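Side-chain contact in UPF0311 protein CA_C3321 (Clostridium acetobutylicum ATCC 824, PDB 3G7G), which is of unknown function but folds as a closed antiparallel beta barrel of the DUF3237 family and assembles as four chains: residues Q63-R66 with K70-L73. Numbering follows the deposited sequence.
Sequences QIVR and KCEL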
ATOM      1  N   GLN A  63       7.576  12.837  -2.879  1.00 25.97           N
ATOM      2  CA  GLN A  63       8.890  12.478  -2.367  1.00 27.25           C
ATOM      3  C   GLN A  63       9.075  12.918  -0.929  1.00 26.25           C
ATOM      4  O   GLN A  63       8.605  13.963  -0.524  1.00 25.54           O
ATOM      5  CB  GLN A  63       9.965  13.159  -3.178  1.00 27.56           C
ATOM      6  CG  GLN A  63       9.866  12.880  -4.611  1.00 29.04           C
ATOM      7  CD  GLN A  63      11.014  13.481  -5.392  1.00 29.17           C
ATOM      8  OE1 GLN A  63      11.636  14.479  -4.979  1.00 30.90           O
ATOM      9  NE2 GLN A  63      11.299  12.882  -6.522  1.00 32.63           N
ATOM     10  N   ILE A  64       9.793  12.116  -0.169  1.00 26.66           N
ATOM     11  CA  ILE A  64      10.188  12.531   1.155  1.00 26.67           C
ATOM     12  C   ILE A  64      11.670  12.183   1.355  1.00 26.94           C
ATOM     13  O   ILE A  64      12.077  11.039   1.162  1.00 27.64           O
ATOM     14  CB  ILE A  64       9.242  11.885   2.214  1.00 27.09           C
ATOM     15  CG1 ILE A  64       9.597  12.350   3.635  1.00 28.55           C
ATOM     16  CG2 ILE A  64       9.216  10.352   2.031  1.00 25.36           C
ATOM     17  CD1 ILE A  64       8.531  13.186   4.348  1.00 26.50           C
ATOM     18  N   VAL A  65      12.471  13.182   1.732  1.00 27.06           N
ATOM     19  CA  VAL A  65      13.871  12.991   2.087  1.00 27.10           C
ATOM     20  C   VAL A  65      13.910  12.826   3.599  1.00 27.28           C
ATOM     21  O   VAL A  65      13.614  13.766   4.379  1.00 26.63           O
ATOM     22  CB  VAL A  65      14.747  14.170   1.670  1.00 27.62           C
ATOM     23  CG1 VAL A  65      16.226  13.850   1.939  1.00 27.64           C
ATOM     24  CG2 VAL A  65      14.536  14.494   0.210  1.00 29.14           C
ATOM     25  N   ARG A  66      14.219  11.603   4.012  1.00 26.77           N
ATOM     26  CA  ARG A  66      14.230  11.255   5.410  1.00 27.89           C
ATOM     27  C   ARG A  66      15.400  11.959   6.141  1.00 27.91           C
ATOM     28  O   ARG A  66      16.367  12.381   5.506  1.00 27.77           O
ATOM     29  CB  ARG A  66      14.288   9.736   5.542  1.00 27.84           C
ATOM     30  CG  ARG A  66      13.010   9.029   5.035  1.00 28.19           C
ATOM     31  CD  ARG A  66      11.780   9.424   5.858  1.00 28.34           C
ATOM     32  NE  ARG A  66      10.624   8.665   5.458  1.00 29.25           N
ATOM     33  CZ  ARG A  66       9.391   8.882   5.889  1.00 30.11           C
ATOM     34  NH1 ARG A  66       9.127   9.860   6.750  1.00 29.32           N
ATOM     35  NH2 ARG A  66       8.411   8.100   5.455  1.00 29.27           N
ATOM     36  N   LYS A  70      17.989   9.513   3.028  1.00 30.60           N
ATOM     37  CA  LYS A  70      17.341   8.665   2.008  1.00 31.05           C
ATOM     38  C   LYS A  70      16.072   9.305   1.489  1.00 31.01           C
ATOM     39  O   LYS A  70      15.241   9.740   2.276  1.00 30.24           O
ATOM     40  CB  LYS A  70      17.016   7.285   2.566  1.00 31.85           C
ATOM     41  CG  LYS A  70      16.296   6.419   1.573  1.00 31.88           C
ATOM     42  CD  LYS A  70      16.200   5.001   2.010  1.00 33.10           C
ATOM     43  CE  LYS A  70      15.074   4.776   3.029  1.00 34.23           C
ATOM     44  NZ  LYS A  70      14.449   3.443   2.800  1.00 34.50           N
ATOM     45  N   CYS A  71      15.937   9.366   0.163  1.00 31.28           N
ATOM     46  CA  CYS A  71      14.722   9.853  -0.470  1.00 31.11           C
ATOM     47  C   CYS A  71      13.817   8.672  -0.880  1.00 30.79           C
ATOM     48  O   CYS A  71      14.254   7.752  -1.580  1.00 30.68           O
ATOM     49  CB  CYS A  71      15.100  10.699  -1.673  1.00 31.34           C
ATOM     50  SG  CYS A  71      13.733  11.394  -2.570  1.00 34.95           S
ATOM     51  N   GLU A  72      12.587   8.679  -0.375  1.00 30.24           N
ATOM     52  CA  GLU A  72      11.527   7.722  -0.761  1.00 29.65           C
ATOM     53  C   GLU A  72      10.630   8.398  -1.786  1.00 28.73           C
ATOM     54  O   GLU A  72      10.081   9.461  -1.515  1.00 28.80           O
ATOM     55  CB  GLU A  72      10.725   7.309   0.479  1.00 29.57           C
ATOM     56  CG  GLU A  72      11.583   6.633   1.573  1.00 31.97           C
ATOM     57  CD  GLU A  72      10.797   6.367   2.849  1.00 32.24           C
ATOM     58  OE1 GLU A  72       9.555   6.475   2.825  1.00 39.59           O
ATOM     59  OE2 GLU A  72      11.415   6.069   3.877  1.00 34.46           O
ATOM     60  N   LEU A  73      10.512   7.787  -2.965  1.00 27.52           N
ATOM     61  CA  LEU A  73       9.793   8.336  -4.104  1.00 27.34           C
ATOM     62  C   LEU A  73       8.558   7.511  -4.448  1.00 26.01           C
ATOM     63  O   LEU A  73       8.625   6.287  -4.468  1.00 24.93           O
ATOM     64  CB  LEU A  73      10.716   8.312  -5.341  1.00 27.36           C
ATOM     65  CG  LEU A  73      12.015   9.084  -5.119  1.00 29.62           C
ATOM     66  CD1 LEU A  73      13.177   8.192  -5.331  1.00 29.73           C
ATOM     67  CD2 LEU A  73      12.118  10.329  -6.023  1.00 31.23           C
TER
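Arg-66 reaches back over the end of a beta hairpin in the barrel wall and grips the carboxylate of Glu-72 side-on with two nitrogens. NE goes to OE2 of Glu-72 at 3.1 Å, and NH2 goes to OE1 of Glu-72 at 3.3 Å, one oxygen to each nitrogen. Both oxygens lie near the guanidinium plane, but the nitrogens meet them from above the carboxylate, the two planes being 66° apart. The salt bridge is therefore twisted rather than coplanar. A bend at chi2 (-63°) folds the arginine back toward Glu-72, whose own chain runs extended beyond CG. CG2 of Ile-64 lies 3.7 Å from CB of Glu-72 and also sits over one face of the Arg-66 guanidinium, displaced toward its rim. The remaining end nitrogen, NH1, bonds to the carbonyl of Val-33, giving the group a third hold.

Gln-63, Val-65, Cys-71 and Leu-73 share the other face of the sheet, where Val-65 CG2 comes 4.2 Å from Cys-71 SG; the amide of Gln-63 is held by Asp-61 and Gln-37. Ile-64 and Glu-72 are the hydrogen-bonded antiparallel pair, N of each donating to O of the other, and strands 34-47 and 86-96 continue the sheet to either side. NZ of Lys-70 hydrogen-bonds to the carbonyl oxygen of Met-135 of the second subunit. At the turn, Arg-66 N donates to Lys-70 O at 2.7 Å, with an N-H...O angle of 167°.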